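Local coordinates for protein beta-Ala-His dipeptidase (Homo sapiens, PDB 3DLJ) that hydrolyses carnosine, anserine and other Xaa-His dipeptides as a secreted, homodimeric metallopeptidase of the M20 family with two zinc ions in each subunit, at residues A[28-31]-A[32-36]; A[53-56]-A[57-60]; A[142-145]-A[146-149]; A[463-466]-A[467-471]. One frame throughout, in Å; residues are numbered along the deposited sequence.

Contact 1: A[28-31]-A[32-36]; sequences VQTL and KEWVA
Trp-34 N donates to Thr-30 O at 2.8 Å, the shortest hydrogen bond of this turn. It is one of four successive i to i+4 backbone bonds, the others joining Val-28 to Lys-32, Gln-29 to Glu-33 and Leu-31 to Val-35, which identifies the segment as regular alpha-helix. On the same Thr-30/Trp-34 step a CH-pi contact forms: Thr-30 CG2 lies over one face of the indole, 4.1 Å from the centroid of the five-membered ring and 28° off its normal. The methyl gets there because it, rather than OG1, stands anti to the backbone N; OG1 instead bonds to Glu-26 O, one turn back. On the exposed side, Gln-29 NE2 donates to Glu-33 OE1 at 3.0 Å, almost straight at 173°. The acceptor lies in the Gln-29 amide plane, whereas the carboxylate is met on its anti side and somewhat out of its plane, which is turned 69° from that of the amide. On the buried side Leu-31 CD1 reaches Val-35 CG2 at 3.9 Å. With an alanine in place of Trp-34, the methyl of Thr-30 is likely to lose its ring partner and a gap to open toward helix 46-65. The indole is wedged between helix 46-65, through Met-55, Val-58 and Ala-59, and Leu-149 of helix 141-160, while Val-28 and Leu-31 face Tyr-467 of helix 464-482.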
ATOM      1  N   VAL A  28     -21.380   4.645   5.122  1.00 30.14           N
ATOM      2  CA  VAL A  28     -20.858   3.500   5.869  1.00 29.32           C
ATOM      3  C   VAL A  28     -21.516   2.188   5.440  1.00 30.00           C
ATOM      4  O   VAL A  28     -20.886   1.137   5.493  1.00 30.33           O
ATOM      5  CB  VAL A  28     -21.064   3.688   7.418  1.00 29.22           C
ATOM      6  CG1 VAL A  28     -20.850   2.367   8.183  1.00 28.46           C
ATOM      7  CG2 VAL A  28     -20.147   4.769   7.965  1.00 28.19           C
ATOM      8  N   GLN A  29     -22.775   2.248   5.006  1.00 29.87           N
ATOM      9  CA  GLN A  29     -23.440   1.066   4.490  1.00 30.33           C
ATOM     10  C   GLN A  29     -22.934   0.735   3.089  1.00 30.12           C
ATOM     11  O   GLN A  29     -22.800  -0.434   2.758  1.00 30.27           O
ATOM     12  CB  GLN A  29     -24.977   1.237   4.502  1.00 30.77           C
ATOM     13  CG  GLN A  29     -25.731   0.163   3.751  1.00 30.92           C
ATOM     14  CD  GLN A  29     -25.685  -1.202   4.438  1.00 33.92           C
ATOM     15  OE1 GLN A  29     -25.598  -1.302   5.664  1.00 33.92           O
ATOM     16  NE2 GLN A  29     -25.749  -2.259   3.640  1.00 32.80           N
ATOM     17  N   THR A  30     -22.662   1.745   2.261  1.00 29.93           N
ATOM     18  CA  THR A  30     -22.042   1.465   0.969  1.00 30.61           C
ATOM     19  C   THR A  30     -20.680   0.790   1.177  1.00 31.05           C
ATOM     20  O   THR A  30     -20.365  -0.192   0.506  1.00 31.57           O
ATOM     21  CB  THR A  30     -21.876   2.706   0.105  1.00 30.91           C
ATOM     22  OG1 THR A  30     -23.165   3.290  -0.114  1.00 31.82           O
ATOM     23  CG2 THR A  30     -21.260   2.336  -1.242  1.00 29.33           C
ATOM     24  N   LEU A  31     -19.894   1.278   2.134  1.00 30.48           N
ATOM     25  CA  LEU A  31     -18.622   0.636   2.400  1.00 30.10           C
ATOM     26  C   LEU A  31     -18.801  -0.827   2.836  1.00 30.58           C
ATOM     27  O   LEU A  31     -18.073  -1.700   2.378  1.00 31.31           O
ATOM     28  CB  LEU A  31     -17.793   1.454   3.401  1.00 29.75           C
ATOM     29  CG  LEU A  31     -16.419   0.883   3.769  1.00 29.92           C
ATOM     30  CD1 LEU A  31     -15.552   0.668   2.527  1.00 27.59           C
ATOM     31  CD2 LEU A  31     -15.706   1.790   4.803  1.00 28.63           C
ATOM     32  N   LYS A  32     -19.758  -1.081   3.728  1.00 31.40           N
ATOM     33  CA  LYS A  32     -20.121  -2.436   4.152  1.00 31.95           C
ATOM     34  C   LYS A  32     -20.428  -3.342   2.939  1.00 32.01           C
ATOM     35  O   LYS A  32     -19.946  -4.480   2.868  1.00 31.63           O
ATOM     36  CB  LYS A  32     -21.329  -2.381   5.106  1.00 31.69           C
ATOM     37  CG  LYS A  32     -21.765  -3.742   5.675  1.00 32.03           C
ATOM     38  CD  LYS A  32     -22.778  -3.550   6.817  1.00 33.14           C
ATOM     39  CE  LYS A  32     -22.790  -4.755   7.779  1.00 33.22           C
ATOM     40  NZ  LYS A  32     -23.737  -5.814   7.326  1.00 33.86           N
ATOM     41  N   GLU A  33     -21.190  -2.804   1.982  1.00 32.17           N
ATOM     42  CA  GLU A  33     -21.530  -3.510   0.742  1.00 32.46           C
ATOM     43  C   GLU A  33     -20.330  -3.717  -0.166  1.00 32.31           C
ATOM     44  O   GLU A  33     -20.218  -4.763  -0.790  1.00 32.84           O
ATOM     45  CB  GLU A  33     -22.621  -2.783  -0.028  1.00 32.47           C
ATOM     46  CG  GLU A  33     -23.983  -2.831   0.641  1.00 36.23           C
ATOM     47  CD  GLU A  33     -24.954  -1.800   0.084  1.00 41.97           C
ATOM     48  OE1 GLU A  33     -26.040  -1.654   0.680  1.00 44.32           O
ATOM     49  OE2 GLU A  33     -24.644  -1.128  -0.935  1.00 44.56           O
ATOM     50  N   TRP A  34     -19.436  -2.738  -0.263  1.00 31.56           N
ATOM     51  CA  TRP A  34     -18.242  -2.929  -1.108  1.00 31.61           C
ATOM     52  C   TRP A  34     -17.246  -3.932  -0.494  1.00 30.91           C
ATOM     53  O   TRP A  34     -16.664  -4.712  -1.205  1.00 31.41           O
ATOM     54  CB  TRP A  34     -17.559  -1.595  -1.468  1.00 31.05           C
ATOM     55  CG  TRP A  34     -18.253  -0.810  -2.555  1.00 30.06           C
ATOM     56  CD1 TRP A  34     -19.588  -0.806  -2.843  1.00 29.24           C
ATOM     57  CD2 TRP A  34     -17.648   0.149  -3.446  1.00 29.83           C
ATOM     58  NE1 TRP A  34     -19.849   0.065  -3.872  1.00 30.41           N
ATOM     59  CE2 TRP A  34     -18.681   0.665  -4.266  1.00 30.75           C
ATOM     60  CE3 TRP A  34     -16.336   0.615  -3.632  1.00 29.67           C
ATOM     61  CZ2 TRP A  34     -18.446   1.613  -5.270  1.00 29.47           C
ATOM     62  CZ3 TRP A  34     -16.095   1.563  -4.636  1.00 30.05           C
ATOM     63  CH2 TRP A  34     -17.153   2.051  -5.441  1.00 30.21           C
ATOM     64  N   VAL A  35     -17.085  -3.891   0.825  1.00 30.99           N
ATOM     65  CA  VAL A  35     -16.235  -4.806   1.583  1.00 30.46           C
ATOM     66  C   VAL A  35     -16.697  -6.284   1.496  1.00 31.20           C
ATOM     67  O   VAL A  35     -15.877  -7.201   1.483  1.00 31.57           O
ATOM     68  CB  VAL A  35     -16.121  -4.330   3.089  1.00 30.61           C
ATOM     69  CG1 VAL A  35     -15.716  -5.496   4.025  1.00 27.69           C
ATOM     70  CG2 VAL A  35     -15.134  -3.147   3.215  1.00 28.84           C
ATOM     71  N   ALA A  36     -18.012  -6.490   1.430  1.00 31.42           N
ATOM     72  CA  ALA A  36     -18.612  -7.812   1.307  1.00 31.97           C
ATOM     73  C   ALA A  36     -18.361  -8.488  -0.061  1.00 32.34           C
ATOM     74  O   ALA A  36     -18.559  -9.692  -0.209  1.00 31.92           O
ATOM     75  CB  ALA A  36     -20.107  -7.737   1.623  1.00 31.64           C
TER

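Contact 2: A[53-56]-A[57-60]; sequences FRMM and AVAA
Phe-53 meets the next turn through its backbone, its O accepting from Ala-57 N at 3.1 Å. Arg-54 follows with the shortest bond of the set, Val-58 N to Arg-54 O at 2.8 Å, and the same oxygen also lies 3.3 Å from Val-58 CG2, so the valine flanks the carbonyl as well as bonding to it. Arg-54 NH1 forms a salt bridge with Glu-51 OE1. Met-55 makes the clearest side-chain contact: its chain leaves with CG anti to the backbone N (chi1 -173°), then bends at chi2 and chi3, which swings CE round to 4.1 Å from both Val-58 CB and CG1. Met-55 O accepts from Ala-59 N at 3.0 Å. Met-56 closes the series by accepting from Ala-60 N at 2.9 Å. Ala-59 and Ala-60 both touch Ile-92 of strand 91-96, which is consistent with a close approach of helix to sheet, and Ala-60 also touches Val-70 and Ser-72 of strand 69-73. With four unbroken i to i+4 bonds and one face laid on strands 91-96 and 69-73, this is a helix packed on the mixed sheet of the alpha/beta zinc-binding domain.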
ATOM      1  N   PHE A  53     -14.124  -9.083 -10.617  1.00 37.20           N
ATOM      2  CA  PHE A  53     -14.775  -8.521 -11.807  1.00 37.26           C
ATOM      3  C   PHE A  53     -16.100  -7.855 -11.453  1.00 37.40           C
ATOM      4  O   PHE A  53     -16.465  -6.840 -12.049  1.00 37.98           O
ATOM      5  CB  PHE A  53     -15.040  -9.616 -12.857  1.00 37.54           C
ATOM      6  CG  PHE A  53     -13.917  -9.807 -13.856  1.00 36.98           C
ATOM      7  CD1 PHE A  53     -12.762 -10.497 -13.505  1.00 35.66           C
ATOM      8  CD2 PHE A  53     -14.038  -9.307 -15.153  1.00 36.35           C
ATOM      9  CE1 PHE A  53     -11.728 -10.676 -14.433  1.00 37.45           C
ATOM     10  CE2 PHE A  53     -13.025  -9.482 -16.085  1.00 36.82           C
ATOM     11  CZ  PHE A  53     -11.870 -10.163 -15.733  1.00 37.09           C
ATOM     12  N   ARG A  54     -16.829  -8.449 -10.510  1.00 37.12           N
ATOM     13  CA  ARG A  54     -18.102  -7.897 -10.060  1.00 37.00           C
ATOM     14  C   ARG A  54     -17.898  -6.562  -9.342  1.00 36.04           C
ATOM     15  O   ARG A  54     -18.686  -5.648  -9.524  1.00 35.70           O
ATOM     16  CB  ARG A  54     -18.830  -8.861  -9.142  1.00 37.28           C
ATOM     17  CG  ARG A  54     -20.271  -8.456  -8.955  1.00 40.80           C
ATOM     18  CD  ARG A  54     -21.066  -9.534  -8.278  1.00 44.82           C
ATOM     19  NE  ARG A  54     -20.635  -9.688  -6.897  1.00 45.69           N
ATOM     20  CZ  ARG A  54     -21.150  -9.029  -5.870  1.00 47.15           C
ATOM     21  NH1 ARG A  54     -20.667  -9.270  -4.662  1.00 49.25           N
ATOM     22  NH2 ARG A  54     -22.136  -8.134  -6.037  1.00 48.00           N
ATOM     23  N   MET A  55     -16.829  -6.478  -8.550  1.00 35.38           N
ATOM     24  CA  MET A  55     -16.381  -5.254  -7.888  1.00 34.93           C
ATOM     25  C   MET A  55     -16.144  -4.106  -8.873  1.00 34.92           C
ATOM     26  O   MET A  55     -16.665  -3.009  -8.693  1.00 34.63           O
ATOM     27  CB  MET A  55     -15.096  -5.530  -7.071  1.00 34.78           C
ATOM     28  CG  MET A  55     -14.604  -4.364  -6.180  1.00 34.11           C
ATOM     29  SD  MET A  55     -15.656  -3.923  -4.776  1.00 33.68           S
ATOM     30  CE  MET A  55     -16.775  -2.670  -5.507  1.00 30.25           C
ATOM     31  N   MET A  56     -15.338  -4.354  -9.904  1.00 35.17           N
ATOM     32  CA  MET A  56     -15.095  -3.360 -10.946  1.00 34.94           C
ATOM     33  C   MET A  56     -16.393  -2.939 -11.613  1.00 34.96           C
ATOM     34  O   MET A  56     -16.562  -1.768 -11.942  1.00 36.24           O
ATOM     35  CB  MET A  56     -14.088  -3.887 -11.974  1.00 34.76           C
ATOM     36  CG  MET A  56     -12.747  -4.324 -11.331  1.00 36.01           C
ATOM     37  SD  MET A  56     -12.119  -3.106 -10.158  1.00 38.72           S
ATOM     38  CE  MET A  56     -11.547  -1.824 -11.275  1.00 33.97           C
ATOM     39  N   ALA A  57     -17.318  -3.885 -11.804  1.00 34.60           N
ATOM     40  CA  ALA A  57     -18.629  -3.583 -12.400  1.00 33.53           C
ATOM     41  C   ALA A  57     -19.517  -2.726 -11.493  1.00 33.00           C
ATOM     42  O   ALA A  57     -20.202  -1.804 -11.962  1.00 32.82           O
ATOM     43  CB  ALA A  57     -19.337  -4.885 -12.793  1.00 33.78           C
ATOM     44  N   VAL A  58     -19.494  -3.017 -10.194  1.00 33.05           N
ATOM     45  CA  VAL A  58     -20.231  -2.228  -9.195  1.00 33.70           C
ATOM     46  C   VAL A  58     -19.722  -0.768  -9.116  1.00 34.51           C
ATOM     47  O   VAL A  58     -20.526   0.185  -9.062  1.00 33.99           O
ATOM     48  CB  VAL A  58     -20.191  -2.910  -7.797  1.00 34.11           C
ATOM     49  CG1 VAL A  58     -20.670  -1.943  -6.675  1.00 32.91           C
ATOM     50  CG2 VAL A  58     -21.035  -4.185  -7.809  1.00 33.22           C
ATOM     51  N   ALA A  59     -18.393  -0.619  -9.125  1.00 35.07           N
ATOM     52  CA  ALA A  59     -17.721   0.686  -9.206  1.00 35.77           C
ATOM     53  C   ALA A  59     -17.989   1.449 -10.522  1.00 36.14           C
ATOM     54  O   ALA A  59     -18.224   2.655 -10.495  1.00 35.84           O
ATOM     55  CB  ALA A  59     -16.213   0.522  -8.976  1.00 34.97           C
ATOM     56  N   ALA A  60     -17.948   0.753 -11.662  1.00 36.86           N
ATOM     57  CA  ALA A  60     -18.260   1.374 -12.961  1.00 37.22           C
ATOM     58  C   ALA A  60     -19.666   1.920 -12.951  1.00 37.98           C
ATOM     59  O   ALA A  60     -19.915   3.012 -13.473  1.00 38.09           O
ATOM     60  CB  ALA A  60     -18.118   0.374 -14.089  1.00 37.27           C
TER

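Contact 3: A[142-145]-A[146-149]; sequences TDNK and GPVL. With ZN (zinc ion), chain D; ZN (zinc ion), chain C.
A cis peptide bond precedes Asn-144, the residue that meets Pro-147 and Val-148 across this turn. The unusual bond follows Asp-143, whose carboxylate bridges the two zinc ions, OD1 at 2.0 Å from one and OD2 at 2.2 Å from the other. Two backbone bonds follow: Leu-149 N bonds to Lys-145 O at 2.9 Å, and Val-148 N reaches Asn-144 O over a longer 3.3 Å. Pro-147 has no N-H to offer the preceding turn, and its CD instead sits 3.2 Å from Thr-142 O, consistent with the wider pi-type turn at 142-145 and the kink at Pro-147. Asp-143 belongs to the two-zinc centre of the M20 family; His-110 and Asp-206 share the zinc bound by OD1, Glu-178 and His-456 the one bound by OD2. The chi1 of -164° at Asn-144 brings its amide against the proline ring and across the valine: ND2 lies 3.6 Å from Pro-147 CG, and OD1 3.5 Å from Val-148 CG2. The same ND2 donates to Ser-205 O and, weakly, to Thr-142 O. Replacing Asn-144 with a leucine would probably leave those two carbonyls without this donor beside the zinc ligand Asp-206. Lys-145 extends away from the metals, its NZ bonding to Ser-39 OG and to Trp-34 O.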
ATOM      1  N   THR A 142      -9.578   0.251   5.018  1.00 32.17           N
ATOM      2  CA  THR A 142      -8.589   1.313   4.771  1.00 31.88           C
ATOM      3  C   THR A 142      -7.846   1.091   3.415  1.00 31.76           C
ATOM      4  O   THR A 142      -7.517   2.048   2.722  1.00 32.32           O
ATOM      5  CB  THR A 142      -7.572   1.444   5.946  1.00 31.29           C
ATOM      6  OG1 THR A 142      -7.199   2.819   6.111  1.00 33.54           O
ATOM      7  CG2 THR A 142      -6.310   0.631   5.696  1.00 29.74           C
ATOM      8  N   ASP A 143      -7.620  -0.163   3.045  1.00 31.57           N
ATOM      9  CA  ASP A 143      -6.788  -0.531   1.871  1.00 31.81           C
ATOM     10  C   ASP A 143      -7.551  -1.401   0.822  1.00 31.07           C
ATOM     11  O   ASP A 143      -7.459  -2.626   0.862  1.00 31.42           O
ATOM     12  CB  ASP A 143      -5.550  -1.280   2.393  1.00 31.53           C
ATOM     13  CG  ASP A 143      -4.491  -1.536   1.325  1.00 33.43           C
ATOM     14  OD1 ASP A 143      -4.561  -0.966   0.208  1.00 31.63           O
ATOM     15  OD2 ASP A 143      -3.558  -2.326   1.627  1.00 35.45           O
ATOM     16  N   ASN A 144      -8.281  -0.811  -0.128  1.00 30.58           N
ATOM     17  CA  ASN A 144      -8.396   0.634  -0.354  1.00 30.09           C
ATOM     18  C   ASN A 144      -9.839   1.116  -0.628  1.00 30.15           C
ATOM     19  O   ASN A 144     -10.033   2.121  -1.300  1.00 31.08           O
ATOM     20  CB  ASN A 144      -7.492   1.006  -1.534  1.00 29.83           C
ATOM     21  CG  ASN A 144      -7.221   2.490  -1.635  1.00 29.53           C
ATOM     22  OD1 ASN A 144      -7.219   3.051  -2.736  1.00 29.52           O
ATOM     23  ND2 ASN A 144      -6.979   3.137  -0.496  1.00 27.84           N
ATOM     24  N   LYS A 145     -10.853   0.418  -0.108  1.00 30.05           N
ATOM     25  CA  LYS A 145     -12.267   0.715  -0.447  1.00 29.54           C
ATOM     26  C   LYS A 145     -12.777   1.951   0.302  1.00 29.59           C
ATOM     27  O   LYS A 145     -13.486   2.783  -0.277  1.00 30.04           O
ATOM     28  CB  LYS A 145     -13.159  -0.515  -0.201  1.00 28.99           C
ATOM     29  CG  LYS A 145     -12.918  -1.647  -1.229  1.00 30.20           C
ATOM     30  CD  LYS A 145     -13.430  -3.018  -0.782  1.00 28.58           C
ATOM     31  CE  LYS A 145     -13.308  -4.016  -1.921  1.00 29.26           C
ATOM     32  NZ  LYS A 145     -13.767  -5.397  -1.545  1.00 27.24           N
ATOM     33  N   GLY A 146     -12.385   2.088   1.569  1.00 29.14           N
ATOM     34  CA  GLY A 146     -12.699   3.289   2.367  1.00 29.24           C
ATOM     35  C   GLY A 146     -12.318   4.606   1.688  1.00 29.43           C
ATOM     36  O   GLY A 146     -13.177   5.457   1.470  1.00 29.91           O
ATOM     37  N   PRO A 147     -11.017   4.811   1.401  1.00 29.32           N
ATOM     38  CA  PRO A 147     -10.608   6.045   0.722  1.00 29.33           C
ATOM     39  C   PRO A 147     -11.111   6.215  -0.728  1.00 29.78           C
ATOM     40  O   PRO A 147     -11.346   7.341  -1.159  1.00 31.16           O
ATOM     41  CB  PRO A 147      -9.060   5.999   0.802  1.00 28.59           C
ATOM     42  CG  PRO A 147      -8.750   5.082   1.901  1.00 27.19           C
ATOM     43  CD  PRO A 147      -9.842   4.008   1.794  1.00 28.95           C
ATOM     44  N   VAL A 148     -11.298   5.140  -1.473  1.00 30.38           N
ATOM     45  CA  VAL A 148     -11.935   5.279  -2.788  1.00 30.14           C
ATOM     46  C   VAL A 148     -13.362   5.801  -2.639  1.00 30.39           C
ATOM     47  O   VAL A 148     -13.788   6.701  -3.380  1.00 30.78           O
ATOM     48  CB  VAL A 148     -11.910   3.980  -3.643  1.00 29.68           C
ATOM     49  CG1 VAL A 148     -12.733   4.150  -4.925  1.00 27.79           C
ATOM     50  CG2 VAL A 148     -10.491   3.600  -3.997  1.00 29.29           C
ATOM     51  N   LEU A 149     -14.095   5.249  -1.675  1.00 30.75           N
ATOM     52  CA  LEU A 149     -15.499   5.649  -1.454  1.00 29.64           C
ATOM     53  C   LEU A 149     -15.615   7.028  -0.858  1.00 29.01           C
ATOM     54  O   LEU A 149     -16.559   7.726  -1.162  1.00 29.53           O
ATOM     55  CB  LEU A 149     -16.248   4.622  -0.600  1.00 29.56           C
ATOM     56  CG  LEU A 149     -16.826   3.453  -1.414  1.00 31.60           C
ATOM     57  CD1 LEU A 149     -17.352   2.333  -0.497  1.00 30.72           C
ATOM     58  CD2 LEU A 149     -17.936   3.950  -2.364  1.00 30.00           C
TER
HETATM   59 ZN    ZN D2002      -3.715  -0.210  -1.384  1.00 30.29          ZN
HETATM   60 ZN    ZN C2001      -2.385  -3.108  -0.013  1.00 34.93          ZN

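Contact 4: A[463-466]-A[467-471]; sequences NRWN and YIEGT
Glu-469 folds back over Trp-465 one turn earlier, an i to i+4 side-chain pair in the first turns of helix 464-482, the last helix of the chain and part of the alpha/beta zinc-binding domain. Its CB begins close to the backbone, 3.0 Å from Trp-465 O, the oxygen that also accepts the Glu-469 N-H. Standing anti to the carbonyl carbon, CG comes over one face of the indole, 3.6 Å from the centroid of the five-membered ring and 15° off the normal; this is a CH-pi contact, and the nearest ring atom is NE1 at 3.5 Å. The bend at chi2 then turns CD and the carboxylate: CD lies farther out, 4.2 Å from Trp-465 NE1, and the carboxylate plane is turned just 22° from the ring. At the tip OE1 forms a salt bridge with Lys-472. Alongside, Arg-464 CG and Ile-468 CG1 run side by side at 4.0 Å, while the guanidinium reaches past them to Glu-131 and Asp-25. Gly-470 has a steric reason: a beta carbon there would clash with Asn-466 O, whose bond from Gly-470 N is already bent to 131°. The phenol of Tyr-467 ends at Phe-27 O, tying this helix to the N-terminal region. Tyr-467 O takes two donors from Thr-471, the main-chain N and OG1, the latter in the carbonyl plane at 2.7 Å.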
ATOM      1  N   ASN A 463     -11.273   4.002  10.808  1.00 29.74           N
ATOM      2  CA  ASN A 463     -12.140   4.742  11.732  1.00 30.75           C
ATOM      3  C   ASN A 463     -13.270   5.473  11.001  1.00 30.48           C
ATOM      4  O   ASN A 463     -13.037   6.086   9.961  1.00 29.44           O
ATOM      5  CB  ASN A 463     -11.342   5.749  12.584  1.00 31.04           C
ATOM      6  CG  ASN A 463     -10.232   5.091  13.379  1.00 33.53           C
ATOM      7  OD1 ASN A 463     -10.265   3.892  13.633  1.00 36.25           O
ATOM      8  ND2 ASN A 463      -9.244   5.874  13.781  1.00 35.47           N
ATOM      9  N   ARG A 464     -14.488   5.413  11.546  1.00 31.24           N
ATOM     10  CA  ARG A 464     -15.616   6.177  10.984  1.00 32.43           C
ATOM     11  C   ARG A 464     -15.258   7.664  10.829  1.00 32.10           C
ATOM     12  O   ARG A 464     -15.580   8.288   9.815  1.00 32.21           O
ATOM     13  CB  ARG A 464     -16.880   6.023  11.848  1.00 32.49           C
ATOM     14  CG  ARG A 464     -18.046   6.874  11.365  1.00 33.75           C
ATOM     15  CD  ARG A 464     -19.214   6.938  12.361  1.00 33.42           C
ATOM     16  NE  ARG A 464     -20.085   5.777  12.229  1.00 33.08           N
ATOM     17  CZ  ARG A 464     -21.174   5.710  11.467  1.00 33.28           C
ATOM     18  NH1 ARG A 464     -21.867   4.588  11.445  1.00 31.32           N
ATOM     19  NH2 ARG A 464     -21.572   6.744  10.729  1.00 31.47           N
ATOM     20  N   TRP A 465     -14.575   8.218  11.830  1.00 31.97           N
ATOM     21  CA  TRP A 465     -14.198   9.626  11.805  1.00 32.30           C
ATOM     22  C   TRP A 465     -13.275   9.948  10.634  1.00 31.81           C
ATOM     23  O   TRP A 465     -13.487  10.950   9.933  1.00 32.03           O
ATOM     24  CB  TRP A 465     -13.554  10.005  13.122  1.00 33.80           C
ATOM     25  CG  TRP A 465     -13.220  11.451  13.291  1.00 35.08           C
ATOM     26  CD1 TRP A 465     -14.070  12.463  13.691  1.00 36.20           C
ATOM     27  CD2 TRP A 465     -11.925  12.048  13.144  1.00 36.66           C
ATOM     28  NE1 TRP A 465     -13.377  13.651  13.769  1.00 35.39           N
ATOM     29  CE2 TRP A 465     -12.064  13.427  13.441  1.00 35.84           C
ATOM     30  CE3 TRP A 465     -10.665  11.556  12.765  1.00 36.96           C
ATOM     31  CZ2 TRP A 465     -10.983  14.324  13.377  1.00 37.37           C
ATOM     32  CZ3 TRP A 465      -9.586  12.448  12.708  1.00 37.19           C
ATOM     33  CH2 TRP A 465      -9.753  13.814  13.019  1.00 36.86           C
ATOM     34  N   ASN A 466     -12.272   9.095  10.413  1.00 30.76           N
ATOM     35  CA  ASN A 466     -11.363   9.230   9.272  1.00 30.29           C
ATOM     36  C   ASN A 466     -12.053   9.112   7.923  1.00 29.95           C
ATOM     37  O   ASN A 466     -11.735   9.858   6.994  1.00 30.33           O
ATOM     38  CB  ASN A 466     -10.266   8.193   9.340  1.00 29.90           C
ATOM     39  CG  ASN A 466      -9.310   8.443  10.464  1.00 30.71           C
ATOM     40  OD1 ASN A 466      -9.700   8.512  11.623  1.00 31.37           O
ATOM     41  ND2 ASN A 466      -8.033   8.545  10.133  1.00 31.49           N
ATOM     42  N   TYR A 467     -12.987   8.170   7.825  1.00 28.73           N
ATOM     43  CA  TYR A 467     -13.743   7.926   6.603  1.00 28.76           C
ATOM     44  C   TYR A 467     -14.690   9.084   6.258  1.00 28.57           C
ATOM     45  O   TYR A 467     -14.784   9.487   5.108  1.00 29.12           O
ATOM     46  CB  TYR A 467     -14.523   6.612   6.764  1.00 27.98           C
ATOM     47  CG  TYR A 467     -15.440   6.211   5.630  1.00 28.58           C
ATOM     48  CD1 TYR A 467     -14.951   6.051   4.318  1.00 29.18           C
ATOM     49  CD2 TYR A 467     -16.793   5.934   5.872  1.00 26.02           C
ATOM     50  CE1 TYR A 467     -15.790   5.651   3.270  1.00 27.72           C
ATOM     51  CE2 TYR A 467     -17.632   5.523   4.842  1.00 26.83           C
ATOM     52  CZ  TYR A 467     -17.121   5.378   3.528  1.00 28.79           C
ATOM     53  OH  TYR A 467     -17.959   4.978   2.476  1.00 27.52           O
ATOM     54  N   ILE A 468     -15.375   9.610   7.270  1.00 29.08           N
ATOM     55  CA  ILE A 468     -16.349  10.689   7.108  1.00 29.16           C
ATOM     56  C   ILE A 468     -15.709  12.066   7.013  1.00 29.70           C
ATOM     57  O   ILE A 468     -16.028  12.834   6.102  1.00 30.55           O
ATOM     58  CB  ILE A 468     -17.413  10.644   8.222  1.00 29.00           C
ATOM     59  CG1 ILE A 468     -18.185   9.317   8.147  1.00 28.87           C
ATOM     60  CG2 ILE A 468     -18.377  11.833   8.110  1.00 29.54           C
ATOM     61  CD1 ILE A 468     -18.856   9.028   6.785  1.00 27.26           C
ATOM     62  N   GLU A 469     -14.795  12.375   7.933  1.00 30.05           N
ATOM     63  CA  GLU A 469     -14.028  13.615   7.873  1.00 29.40           C
ATOM     64  C   GLU A 469     -13.131  13.683   6.647  1.00 29.37           C
ATOM     65  O   GLU A 469     -12.873  14.777   6.133  1.00 29.36           O
ATOM     66  CB  GLU A 469     -13.209  13.811   9.150  1.00 29.76           C
ATOM     67  CG  GLU A 469     -14.081  14.066  10.407  1.00 30.81           C
ATOM     68  CD  GLU A 469     -15.045  15.276  10.279  1.00 31.98           C
ATOM     69  OE1 GLU A 469     -16.282  15.113  10.437  1.00 35.15           O
ATOM     70  OE2 GLU A 469     -14.576  16.394  10.023  1.00 32.23           O
ATOM     71  N   GLY A 470     -12.673  12.516   6.171  1.00 28.99           N
ATOM     72  CA  GLY A 470     -11.871  12.415   4.962  1.00 28.45           C
ATOM     73  C   GLY A 470     -12.656  12.695   3.702  1.00 29.01           C
ATOM     74  O   GLY A 470     -12.105  13.194   2.739  1.00 30.07           O
ATOM     75  N   THR A 471     -13.940  12.343   3.694  1.00 29.07           N
ATOM     76  CA  THR A 471     -14.870  12.752   2.654  1.00 28.69           C
ATOM     77  C   THR A 471     -14.954  14.284   2.537  1.00 29.03           C
ATOM     78  O   THR A 471     -14.937  14.829   1.422  1.00 29.46           O
ATOM     79  CB  THR A 471     -16.290  12.130   2.890  1.00 28.83           C
ATOM     80  OG1 THR A 471     -16.182  10.704   3.098  1.00 29.35           O
ATOM     81  CG2 THR A 471     -17.226  12.421   1.723  1.00 26.02           C
TER

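From the N terminus the four contacts follow one another in series; each is a turn within one helix, so none closes a long loop and none nests in or crosses another. Contacts 1 and 3 each touch the other three. Contact 2 lies in helix 46-65, the next after helix 24-35 of contact 1, with its centre about 13 Å away, and covers one side of Trp-34. Contact 3, at the start of helix 141-160, connects the group to the zinc ions and meets contact 2 where Met-55 SD packs on Lys-145 CE. Contact 4, in the final helix, meets contact 3 where Tyr-467 CE1 approaches Gly-146 O at 3.2 Å. Contacts 2 and 4 do not meet, their nearest atoms being about 11 Å apart.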